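Local coordinates for protein 2-hydroxyisobutanoyl-CoA mutase large subunit (Aquincola tertiaricarbonis, PDB 4R3U) that serves as the substrate-binding subunit of a cobalamin-dependent mutase that interconverts 2-hydroxyisobutyryl-CoA and (S)-3-hydroxybutyryl-CoA, at residues Asn33-Gly36 with Ala37-Lys41; Lys475-Ile478 with Gly479-Arg482; Lys431-Phe434 with Glu435-Glu439; Phe270-Ala273 with Asn274-Thr277. All coordinates share one frame; numbering follows the deposited sequence.

Contact 1: Asn33-Gly36 with Ala37-Lys41; sequences NEVG and AFLKK. With 3HC (3-hydroxybutanoyl-coenzyme A), chain E.
Val-35 CG1 packs against Leu-39 CD1 at 3.6 Å, the two side chains stacked one helical turn apart in the tight part of the contact. Val-35 sets CG1 anti to its backbone N (chi1 178°), the branch that faces the leucine. The same pair shares the straightest of the backbone bonds between 33-36 and 37-41, Leu-39 N to Val-35 O at 3.0 Å and 165°. Ala-37 N to Asn-33 O (3.1 Å) and Phe-38 N to Glu-34 O (3.3 Å) make the flanking turns, while Lys-40 N to Gly-36 O is weak.

The solvent side is looser. Asn-33, exposed, stands at the N-cap but its side chain makes no capping bond, and the exposed Lys-40 bends at its third torsion and lays CE 3.6 Å from Gly-36 O.

Phe-38 turns its ring to bound 3-hydroxybutanoyl-CoA instead: N1A of the adenine lies at the ring edge, near its plane, 3.4 Å from CD2, and Lys-41 CE stands over one face, toward the rim.

This CoA is hydrogen-bonded to Tyr-87, Thr-97 and Arg-99 of the second subunit, and Val-35 and Phe-38 also pack on Pro-88 of that subunit. Helix 34-41, which follows helix 17-32, thus brings Phe-38 to the adenine end of the CoA that the second subunit binds, with Arg-59 and Glu-44 from its own loops beside Val-35 and Leu-39.

Contact 2: Lys475-Ile478 with Gly479-Arg482; sequences KPVI and GVNR
With chi1 at 67°, Asn-481 tucks CG between its own backbone N and carbonyl carbon, and the small chi2 of 14° turns the amide back onto Lys-475 and Val-477. ND2 gives Lys-475 O a nearly straight bond of 2.8 Å, with that oxygen in the amide plane. OD1 takes the N-H of Val-477 at 2.7 Å, from a donor tilted off the plane of the side-chain carbonyl. Both ends of the amide are therefore used on backbone, much as a neighbouring strand would do, and its flip is fixed.

Val-477 O is gripped twice, by Asn-481 N at 2.9 Å and by Val-480 N at 3.0 Å, the latter from above the carbonyl plane. Beside it, Val-477 CG1 packs on Val-480 CB at 3.7 Å, and Ile-478 CD1 meets Arg-482 CB at 3.8 Å. ND2 also bonds Lys-470 O of helix 454-472, whereas the Arg-482 guanidinium leads off to a salt bridge with Glu-405 of the second subunit.

Residues 477-480 form a type II beta turn: Gly-479, third in it, has a positive phi (94°) at which a side chain would clash with Ile-478 O. An asparagine amide braces this turn in the loop between helices 454-472 and 501-515.

Contact 3: Lys431-Phe434 with Glu435-Glu439; sequences KKIF and EILEE
One salt bridge joins the two segments, from Lys-432 NZ to Glu-435 OE1 at 3.2 Å, the two long chains running out from the helix together. The carboxylate uses the syn lone pair of OE1, the side of its other oxygen. Lys-432 bends at its second torsion (chi2 -77°), which folds the chain so that its CD also comes to 3.5 Å from OE1, while Glu-435 is extended beyond CG to meet it. A methionine in place of Lys-432 would probably leave the Glu-435 carboxylate without its charged mate and freer to turn.

Apolar contacts gather round Leu-437. Its CD1 is 4.0 Å from Ile-433 CG2 and equally far from Phe-434 CD1, the first side chain lying alongside it and the second crossing at an angle. Ile-433, the buried member, sets CG2 anti to its backbone N, which turns that methyl toward the leucine. The face made by Ile-433, Phe-434, Ile-436 and Leu-437 is the one helix 420-442 turns to the TIM barrel domain: Leu-265 and Ala-269 of helix 264-283 meet Ile-436, and Cys-319 and Ile-323 of helix 306-327 meet Phe-434.

Backbone bonds of the usual i to i+4 kind run along this part of the helix. Leu-437 N reaches Ile-433 O at 3.0 Å and 174°, whereas Glu-438 N to Phe-434 O, though shorter at 2.9 Å, is more bent at 140°. Glu-435 N bonds Lys-431 O, and the CB of Glu-435 lies 3.2 Å from that same oxygen. Further on, Glu-439 is paired with Arg-443.

Contact 4: Phe270-Ala273 with Asn274-Thr277; sequences FTLA and NLIT
Leu-272 CD2 touches Leu-275 CD2 at 4.0 Å, the two leucines leaving the helix as neighbours. Both belong to helix 264-283 of the TIM barrel, which follows strand 252-253 and leads on to the parallel strand 298-302 in a beta-alpha-beta crossover. Leu-275 puts CG anti to its backbone N (chi1 160°), and one methyl thereby reaches Leu-272 while the side chain also packs on Tyr-320 of helix 306-327 and Ile-252 of the strand.

Asn-274 folds back on the preceding turn: its CG is 3.4 Å from Phe-270 O, the oxygen that also accepts its backbone N at 3.2 Å. Leu-213 and Met-217 of helix 213-219 pack on the asparagine. Ile-276 rests its CD1 3.6 Å from Leu-272 O, which is bonded by Ile-276 N at 3.1 Å. On the strand side, Leu-275 N bonds Thr-271 O, and Thr-271 turns its own hydroxyl to Glu-267 O, a turn earlier. Most of this segment is buried, and the side chain of Thr-271 lies about 8 Å from those of His-256 and Asn-251, which bind the substrate.

At the far end the hydroxyl of Thr-277 turns back onto the helix. With OG1 beside its backbone N (chi1 -47°), Thr-277 donates that hydroxyl to Ala-273 O, OG1 to O at 3.0 Å. A valine here would probably cost Ala-273 O its hydroxyl donor, leaving the weak bond from Thr-277 N and a weak one from Thr-446 to hold it. Thr-277 OG1 approaches Ala-273 O tilted 26° from the carbonyl plane.

In the fold
All four contacts are local, between abutting segments, so none closes a long loop; they follow in series, without nesting or crossing. From the N terminus, contact 1 comes first, on helix 34-41 far from the chain's centre, where it meets the second subunit. Contact 4 follows on barrel helix 264-283, and contact 3 on helix 420-442. These two touch, centres about 11 Å apart: Leu-437 CD2 packs 3.4 Å from Ala-273 N, and Ile-436 CG2 lies 3.9 Å from Phe-270 CE1, joining the later helix to the barrel. Contact 2 comes last, a loop turn about 30 Å from contact 1, centre to centre; it too touches the second subunit.

Contact 1: Asn33-Gly36 with Ala37-Lys41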
loop_
_atom_site.group_PDB
_atom_site.type_symbol
_atom_site.label_atom_id
_atom_site.label_comp_id
_atom_site.label_asym_id
_atom_site.label_seq_id
_atom_site.Cartn_x
_atom_site.Cartn_y
_atom_site.Cartn_z
ATOM N N ASN A 33 5.943 -30.394 -18.822
ATOM C CA ASN A 33 4.574 -30.543 -19.290
ATOM C C ASN A 33 3.898 -29.170 -19.333
ATOM O O ASN A 33 4.005 -28.496 -20.366
ATOM C CB ASN A 33 3.784 -31.618 -18.482
ATOM C CG ASN A 33 4.424 -33.018 -18.423
ATOM O OD1 ASN A 33 4.927 -33.572 -19.419
ATOM N ND2 ASN A 33 4.378 -33.649 -17.252
ATOM N N GLU A 34 3.282 -28.719 -18.204
ATOM C CA GLU A 34 2.548 -27.461 -18.086
ATOM C C GLU A 34 3.356 -26.222 -18.399
ATOM O O GLU A 34 2.868 -25.346 -19.127
ATOM C CB GLU A 34 1.855 -27.335 -16.715
ATOM C CG GLU A 34 0.637 -28.237 -16.524
ATOM C CD GLU A 34 0.933 -29.668 -16.116
ATOM O OE1 GLU A 34 2.093 -29.951 -15.738
ATOM O OE2 GLU A 34 0.013 -30.516 -16.215
ATOM N N VAL A 35 4.583 -26.140 -17.845
ATOM C CA VAL A 35 5.477 -24.993 -18.034
ATOM C C VAL A 35 5.966 -24.913 -19.483
ATOM O O VAL A 35 5.894 -23.835 -20.072
ATOM C CB VAL A 35 6.622 -24.934 -16.982
ATOM C CG1 VAL A 35 7.563 -23.764 -17.231
ATOM C CG2 VAL A 35 6.060 -24.869 -15.568
ATOM N N GLY A 36 6.396 -26.048 -20.037
ATOM C CA GLY A 36 6.894 -26.176 -21.405
ATOM C C GLY A 36 5.902 -25.742 -22.463
ATOM O O GLY A 36 6.285 -25.067 -23.422
ATOM N N ALA A 37 4.612 -26.116 -22.274
ATOM C CA ALA A 37 3.472 -25.816 -23.152
ATOM C C ALA A 37 3.094 -24.318 -23.143
ATOM O O ALA A 37 2.860 -23.738 -24.206
ATOM C CB ALA A 37 2.277 -26.662 -22.748
ATOM N N PHE A 38 3.049 -23.710 -21.947
ATOM C CA PHE A 38 2.756 -22.307 -21.708
ATOM C C PHE A 38 3.863 -21.382 -22.241
ATOM O O PHE A 38 3.562 -20.374 -22.886
ATOM C CB PHE A 38 2.499 -22.067 -20.197
ATOM C CG PHE A 38 1.027 -22.115 -19.849
ATOM C CD1 PHE A 38 0.323 -23.320 -19.879
ATOM C CD2 PHE A 38 0.331 -20.951 -19.538
ATOM C CE1 PHE A 38 -1.049 -23.356 -19.591
ATOM C CE2 PHE A 38 -1.040 -20.985 -19.276
ATOM C CZ PHE A 38 -1.727 -22.187 -19.316
ATOM N N LEU A 39 5.140 -21.730 -22.001
ATOM C CA LEU A 39 6.277 -20.957 -22.509
ATOM C C LEU A 39 6.276 -20.883 -24.051
ATOM O O LEU A 39 6.746 -19.883 -24.603
ATOM C CB LEU A 39 7.606 -21.505 -21.977
ATOM C CG LEU A 39 7.904 -21.239 -20.497
ATOM C CD1 LEU A 39 9.121 -22.045 -20.035
ATOM C CD2 LEU A 39 8.102 -19.760 -20.226
ATOM N N LYS A 40 5.682 -21.905 -24.734
ATOM C CA LYS A 40 5.478 -21.928 -26.188
ATOM C C LYS A 40 4.401 -20.875 -26.556
ATOM O O LYS A 40 4.658 -20.023 -27.415
ATOM C CB LYS A 40 5.042 -23.325 -26.669
ATOM C CG LYS A 40 6.166 -24.357 -26.814
ATOM C CD LYS A 40 5.654 -25.670 -27.408
ATOM C CE LYS A 40 5.125 -26.665 -26.394
ATOM N NZ LYS A 40 3.802 -27.227 -26.789
ATOM N N LYS A 41 3.209 -20.932 -25.889
ATOM C CA LYS A 41 2.064 -20.017 -26.036
ATOM C C LYS A 41 2.530 -18.567 -25.827
ATOM O O LYS A 41 2.158 -17.677 -26.595
ATOM C CB LYS A 41 1.029 -20.241 -24.899
ATOM C CG LYS A 41 0.116 -21.434 -24.930
ATOM C CD LYS A 41 -0.893 -21.230 -23.786
ATOM C CE LYS A 41 -1.900 -22.343 -23.638
ATOM N NZ LYS A 41 -2.991 -21.937 -22.719
HETATM N N1A 3HC E . 0.812 -17.553 -19.761
HETATM C C2A 3HC E . 0.239 -17.810 -21.103
HETATM N N3A 3HC E . -1.067 -17.163 -21.282
HETATM C C4A 3HC E . -1.632 -16.418 -20.302
HETATM C C5A 3HC E . -1.036 -16.243 -19.103
HETATM C C6A 3HC E . 0.156 -16.823 -18.841
HETATM N N6A 3HC E . 0.693 -16.618 -17.639
HETATM N N7A 3HC E . -1.835 -15.458 -18.375
HETATM C C8A 3HC E . -2.899 -15.147 -19.110
HETATM N N9A 3HC E . -2.789 -15.762 -20.284
HETATM C C1B 3HC E . -3.721 -15.735 -21.453
HETATM C C2B 3HC E . -5.060 -16.372 -21.146
HETATM O O2B 3HC E . -5.038 -17.786 -21.367
HETATM C C3B 3HC E . -5.982 -15.656 -22.119
HETATM O O3B 3HC E . -5.897 -16.245 -23.439
HETATM P P3B 3HC E . -7.189 -16.567 -24.353
HETATM O O7A 3HC E . -7.801 -15.236 -24.546
HETATM O O8A 3HC E . -6.564 -17.142 -25.568
HETATM O O9A 3HC E . -7.946 -17.522 -23.512
HETATM C C4B 3HC E . -5.398 -14.250 -22.190
HETATM O O4B 3HC E . -3.996 -14.358 -21.794
HETATM C C5B 3HC E . -6.178 -13.277 -21.288
HETATM O O5B 3HC E . -5.883 -13.543 -19.899
HETATM P P1A 3HC E . -6.996 -14.029 -18.814
HETATM O O1A 3HC E . -8.129 -14.737 -19.470
HETATM O O2A 3HC E . -6.295 -14.707 -17.710
HETATM O O3A 3HC E . -7.413 -12.535 -18.274
HETATM P P2A 3HC E . -8.688 -11.637 -18.730
HETATM O O4A 3HC E . -8.609 -10.355 -18.015
HETATM O O5A 3HC E . -8.842 -11.623 -20.205
HETATM O O6A 3HC E . -9.873 -12.505 -18.144
HETATM C CBP 3HC E . -11.613 -13.186 -16.600
HETATM C CCP 3HC E . -10.169 -12.657 -16.744
HETATM C CDP 3HC E . -11.613 -14.615 -17.159
HETATM C CEP 3HC E . -11.981 -13.263 -15.114
HETATM C CAP 3HC E . -12.626 -12.300 -17.401
HETATM O OAP 3HC E . -13.977 -12.809 -17.419
HETATM C C9P 3HC E . -12.582 -10.769 -17.124
HETATM O O9P 3HC E . -11.816 -10.030 -17.743
HETATM N N8P 3HC E . -13.488 -10.300 -16.251
HETATM C C7P 3HC E . -13.591 -8.865 -15.962
HETATM C C6P 3HC E . -14.846 -8.578 -15.151
HETATM C C5P 3HC E . -14.946 -7.107 -14.733
HETATM O O5P 3HC E . -14.046 -6.292 -14.947
HETATM N N4P 3HC E . -16.100 -6.815 -14.124
HETATM C C3P 3HC E . -16.401 -5.482 -13.623
HETATM C C2P 3HC E . -17.422 -5.627 -12.527
HETATM S S1P 3HC E . -17.810 -4.028 -11.752
HETATM C C1 3HC E . -19.048 -4.633 -10.593
HETATM O O1 3HC E . -19.905 -5.466 -10.883
HETATM C C2 3HC E . -18.941 -4.122 -9.146
HETATM C C3 3HC E . -19.496 -2.704 -8.985
HETATM O O3 3HC E . -18.806 -1.825 -9.867
HETATM C C4 3HC E . -21.008 -2.659 -9.255
#

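Contact 2: Lys475-Ile478 with Gly479-Arg482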
loop_
_atom_site.group_PDB
_atom_site.type_symbol
_atom_site.label_atom_id
_atom_site.label_comp_id
_atom_site.label_asym_id
_atom_site.label_seq_id
_atom_site.Cartn_x
_atom_site.Cartn_y
_atom_site.Cartn_z
ATOM N N LYS A 475 15.442 -1.160 -14.840
ATOM C CA LYS A 475 14.842 -1.021 -13.515
ATOM C C LYS A 475 13.690 -0.053 -13.689
ATOM O O LYS A 475 13.929 1.148 -13.921
ATOM C CB LYS A 475 15.822 -0.503 -12.449
ATOM C CG LYS A 475 15.185 -0.479 -11.061
ATOM C CD LYS A 475 16.000 0.301 -10.049
ATOM C CE LYS A 475 15.541 -0.066 -8.669
ATOM N NZ LYS A 475 16.260 0.682 -7.612
ATOM N N PRO A 476 12.438 -0.552 -13.605
ATOM C CA PRO A 476 11.287 0.345 -13.788
ATOM C C PRO A 476 11.110 1.296 -12.619
ATOM O O PRO A 476 11.190 0.902 -11.428
ATOM C CB PRO A 476 10.093 -0.618 -13.921
ATOM C CG PRO A 476 10.682 -2.005 -14.009
ATOM C CD PRO A 476 12.003 -1.937 -13.331
ATOM N N VAL A 477 10.955 2.580 -12.964
ATOM C CA VAL A 477 10.692 3.650 -11.999
ATOM C C VAL A 477 9.505 4.445 -12.580
ATOM O O VAL A 477 9.670 5.212 -13.537
ATOM C CB VAL A 477 11.920 4.509 -11.578
ATOM C CG1 VAL A 477 11.506 5.601 -10.592
ATOM C CG2 VAL A 477 13.009 3.638 -10.961
ATOM N N ILE A 478 8.296 4.173 -12.036
ATOM C CA ILE A 478 7.045 4.803 -12.451
ATOM C C ILE A 478 7.164 6.344 -12.281
ATOM O O ILE A 478 7.605 6.828 -11.228
ATOM C CB ILE A 478 5.792 4.186 -11.721
ATOM C CG1 ILE A 478 5.730 2.623 -11.738
ATOM C CG2 ILE A 478 4.489 4.794 -12.181
ATOM C CD1 ILE A 478 5.768 1.877 -13.101
ATOM N N GLY A 479 6.838 7.069 -13.349
ATOM C CA GLY A 479 6.903 8.523 -13.387
ATOM C C GLY A 479 8.217 9.024 -13.946
ATOM O O GLY A 479 8.277 10.152 -14.446
ATOM N N VAL A 480 9.262 8.167 -13.909
ATOM C CA VAL A 480 10.626 8.496 -14.331
ATOM C C VAL A 480 11.025 7.878 -15.705
ATOM O O VAL A 480 11.548 8.602 -16.558
ATOM C CB VAL A 480 11.635 8.224 -13.171
ATOM C CG1 VAL A 480 13.098 8.425 -13.584
ATOM C CG2 VAL A 480 11.301 9.076 -11.949
ATOM N N ASN A 481 10.771 6.563 -15.904
ATOM C CA ASN A 481 11.109 5.848 -17.131
ATOM C C ASN A 481 9.961 4.985 -17.639
ATOM O O ASN A 481 10.098 4.262 -18.630
ATOM C CB ASN A 481 12.405 5.031 -16.959
ATOM C CG ASN A 481 12.387 3.859 -15.999
ATOM O OD1 ASN A 481 11.340 3.382 -15.550
ATOM N ND2 ASN A 481 13.570 3.348 -15.683
ATOM N N ARG A 482 8.810 5.137 -16.987
ATOM C CA ARG A 482 7.587 4.382 -17.162
ATOM C C ARG A 482 6.427 5.298 -16.841
ATOM O O ARG A 482 6.424 5.979 -15.798
ATOM C CB ARG A 482 7.609 3.244 -16.137
ATOM C CG ARG A 482 7.224 1.890 -16.640
ATOM C CD ARG A 482 8.177 1.241 -17.631
ATOM N NE ARG A 482 7.597 -0.020 -18.102
ATOM C CZ ARG A 482 6.489 -0.138 -18.846
ATOM N NH1 ARG A 482 6.042 -1.336 -19.195
ATOM N NH2 ARG A 482 5.823 0.941 -19.237
#

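Contact 3: Lys431-Phe434 with Glu435-Glu439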
loop_
_atom_site.group_PDB
_atom_site.type_symbol
_atom_site.label_atom_id
_atom_site.label_comp_id
_atom_site.label_asym_id
_atom_site.label_seq_id
_atom_site.Cartn_x
_atom_site.Cartn_y
_atom_site.Cartn_z
ATOM N N LYS A 431 23.550 -17.117 4.707
ATOM C CA LYS A 431 24.771 -17.677 4.147
ATOM C C LYS A 431 25.619 -16.605 3.446
ATOM O O LYS A 431 26.823 -16.523 3.704
ATOM C CB LYS A 431 24.453 -18.865 3.225
ATOM C CG LYS A 431 23.871 -20.060 3.985
ATOM C CD LYS A 431 23.288 -21.128 3.065
ATOM C CE LYS A 431 22.758 -22.331 3.820
ATOM N NZ LYS A 431 21.997 -23.266 2.939
ATOM N N LYS A 432 24.989 -15.762 2.604
ATOM C CA LYS A 432 25.672 -14.685 1.871
ATOM C C LYS A 432 26.214 -13.632 2.809
ATOM O O LYS A 432 27.317 -13.134 2.573
ATOM C CB LYS A 432 24.791 -14.081 0.767
ATOM C CG LYS A 432 24.515 -14.998 -0.431
ATOM C CD LYS A 432 25.675 -15.119 -1.412
ATOM C CE LYS A 432 25.531 -16.373 -2.247
ATOM N NZ LYS A 432 26.808 -16.758 -2.912
ATOM N N ILE A 433 25.481 -13.346 3.916
ATOM C CA ILE A 433 25.913 -12.413 4.975
ATOM C C ILE A 433 27.156 -12.976 5.679
ATOM O O ILE A 433 28.146 -12.259 5.810
ATOM C CB ILE A 433 24.777 -12.101 5.996
ATOM C CG1 ILE A 433 23.748 -11.084 5.430
ATOM C CG2 ILE A 433 25.325 -11.646 7.374
ATOM C CD1 ILE A 433 22.279 -11.264 6.032
ATOM N N PHE A 434 27.108 -14.256 6.119
ATOM C CA PHE A 434 28.240 -14.869 6.820
ATOM C C PHE A 434 29.515 -14.913 5.988
ATOM O O PHE A 434 30.600 -14.641 6.509
ATOM C CB PHE A 434 27.880 -16.232 7.430
ATOM C CG PHE A 434 27.102 -16.103 8.709
ATOM C CD1 PHE A 434 27.588 -15.340 9.763
ATOM C CD2 PHE A 434 25.884 -16.754 8.870
ATOM C CE1 PHE A 434 26.849 -15.196 10.935
ATOM C CE2 PHE A 434 25.142 -16.601 10.043
ATOM C CZ PHE A 434 25.629 -15.834 11.066
ATOM N N GLU A 435 29.353 -15.200 4.689
ATOM C CA GLU A 435 30.348 -15.252 3.634
ATOM C C GLU A 435 31.038 -13.866 3.524
ATOM O O GLU A 435 32.257 -13.818 3.433
ATOM C CB GLU A 435 29.580 -15.583 2.351
ATOM C CG GLU A 435 30.293 -16.370 1.283
ATOM C CD GLU A 435 29.292 -16.884 0.273
ATOM O OE1 GLU A 435 28.994 -16.150 -0.696
ATOM O OE2 GLU A 435 28.754 -17.998 0.482
ATOM N N ILE A 436 30.271 -12.748 3.589
ATOM C CA ILE A 436 30.817 -11.386 3.559
ATOM C C ILE A 436 31.582 -11.066 4.843
ATOM O O ILE A 436 32.716 -10.583 4.781
ATOM C CB ILE A 436 29.748 -10.309 3.234
ATOM C CG1 ILE A 436 29.160 -10.494 1.797
ATOM C CG2 ILE A 436 30.281 -8.863 3.497
ATOM C CD1 ILE A 436 28.212 -9.296 1.302
ATOM N N LEU A 437 30.958 -11.351 6.000
ATOM C CA LEU A 437 31.530 -11.157 7.340
ATOM C C LEU A 437 32.891 -11.877 7.500
ATOM O O LEU A 437 33.786 -11.369 8.185
ATOM C CB LEU A 437 30.545 -11.655 8.420
ATOM C CG LEU A 437 29.321 -10.784 8.701
ATOM C CD1 LEU A 437 28.474 -11.419 9.768
ATOM C CD2 LEU A 437 29.725 -9.389 9.148
ATOM N N GLU A 438 33.027 -13.033 6.840
ATOM C CA GLU A 438 34.215 -13.871 6.811
ATOM C C GLU A 438 35.326 -13.181 6.006
ATOM O O GLU A 438 36.473 -13.187 6.447
ATOM C CB GLU A 438 33.865 -15.225 6.201
ATOM C CG GLU A 438 34.575 -16.385 6.859
ATOM C CD GLU A 438 34.373 -17.699 6.135
ATOM O OE1 GLU A 438 33.208 -18.031 5.804
ATOM O OE2 GLU A 438 35.386 -18.400 5.898
ATOM N N GLU A 439 34.984 -12.578 4.843
ATOM C CA GLU A 439 35.920 -11.864 3.968
ATOM C C GLU A 439 36.456 -10.625 4.655
ATOM O O GLU A 439 37.651 -10.362 4.582
ATOM C CB GLU A 439 35.257 -11.487 2.647
ATOM C CG GLU A 439 36.240 -11.275 1.509
ATOM C CD GLU A 439 35.610 -10.774 0.219
ATOM O OE1 GLU A 439 34.589 -11.353 -0.221
ATOM O OE2 GLU A 439 36.158 -9.816 -0.372
#

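Contact 4: Phe270-Ala273 with Asn274-Thr277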
loop_
_atom_site.group_PDB
_atom_site.type_symbol
_atom_site.label_atom_id
_atom_site.label_comp_id
_atom_site.label_asym_id
_atom_site.label_seq_id
_atom_site.Cartn_x
_atom_site.Cartn_y
_atom_site.Cartn_z
ATOM N N PHE A 270 27.293 -5.260 6.048
ATOM C CA PHE A 270 28.173 -4.167 6.505
ATOM C C PHE A 270 27.770 -3.627 7.886
ATOM O O PHE A 270 28.646 -3.218 8.648
ATOM C CB PHE A 270 28.306 -3.056 5.447
ATOM C CG PHE A 270 28.830 -3.457 4.075
ATOM C CD1 PHE A 270 29.366 -4.725 3.851
ATOM C CD2 PHE A 270 28.822 -2.554 3.022
ATOM C CE1 PHE A 270 29.854 -5.082 2.601
ATOM C CE2 PHE A 270 29.360 -2.904 1.784
ATOM C CZ PHE A 270 29.850 -4.169 1.579
ATOM N N THR A 271 26.471 -3.714 8.234
ATOM C CA THR A 271 25.949 -3.307 9.534
ATOM C C THR A 271 26.419 -4.315 10.582
ATOM O O THR A 271 26.874 -3.914 11.671
ATOM C CB THR A 271 24.420 -3.154 9.500
ATOM O OG1 THR A 271 24.074 -2.276 8.441
ATOM C CG2 THR A 271 23.857 -2.595 10.801
ATOM N N LEU A 272 26.334 -5.613 10.246
ATOM C CA LEU A 272 26.828 -6.662 11.127
ATOM C C LEU A 272 28.349 -6.582 11.318
ATOM O O LEU A 272 28.821 -6.768 12.443
ATOM C CB LEU A 272 26.350 -8.046 10.686
ATOM C CG LEU A 272 24.843 -8.283 10.877
ATOM C CD1 LEU A 272 24.459 -9.679 10.475
ATOM C CD2 LEU A 272 24.395 -7.996 12.316
ATOM N N ALA A 273 29.103 -6.187 10.256
ATOM C CA ALA A 273 30.569 -5.981 10.327
ATOM C C ALA A 273 30.903 -4.903 11.368
ATOM O O ALA A 273 31.823 -5.078 12.169
ATOM C CB ALA A 273 31.121 -5.607 8.956
ATOM N N ASN A 274 30.109 -3.818 11.380
ATOM C CA ASN A 274 30.209 -2.689 12.314
ATOM C C ASN A 274 29.876 -3.120 13.742
ATOM O O ASN A 274 30.605 -2.748 14.668
ATOM C CB ASN A 274 29.318 -1.533 11.857
ATOM C CG ASN A 274 29.901 -0.758 10.688
ATOM O OD1 ASN A 274 31.092 -0.870 10.361
ATOM N ND2 ASN A 274 29.102 0.114 10.080
ATOM N N LEU A 275 28.829 -3.959 13.912
ATOM C CA LEU A 275 28.448 -4.505 15.216
ATOM C C LEU A 275 29.636 -5.243 15.859
ATOM O O LEU A 275 29.957 -4.980 17.020
ATOM C CB LEU A 275 27.224 -5.450 15.110
ATOM C CG LEU A 275 27.034 -6.432 16.288
ATOM C CD1 LEU A 275 26.407 -5.754 17.498
ATOM C CD2 LEU A 275 26.266 -7.635 15.864
ATOM N N ILE A 276 30.271 -6.150 15.109
ATOM C CA ILE A 276 31.404 -6.937 15.590
ATOM C C ILE A 276 32.530 -6.036 16.141
ATOM O O ILE A 276 32.997 -6.262 17.257
ATOM C CB ILE A 276 31.867 -7.951 14.510
ATOM C CG1 ILE A 276 30.838 -9.094 14.388
ATOM C CG2 ILE A 276 33.328 -8.471 14.793
ATOM C CD1 ILE A 276 30.771 -9.741 12.995
ATOM N N THR A 277 32.888 -4.978 15.391
ATOM C CA THR A 277 33.914 -3.998 15.761
ATOM C C THR A 277 33.573 -3.354 17.108
ATOM O O THR A 277 34.438 -3.291 17.986
ATOM C CB THR A 277 34.073 -2.985 14.631
ATOM O OG1 THR A 277 34.157 -3.695 13.404
ATOM C CG2 THR A 277 35.286 -2.092 14.792
#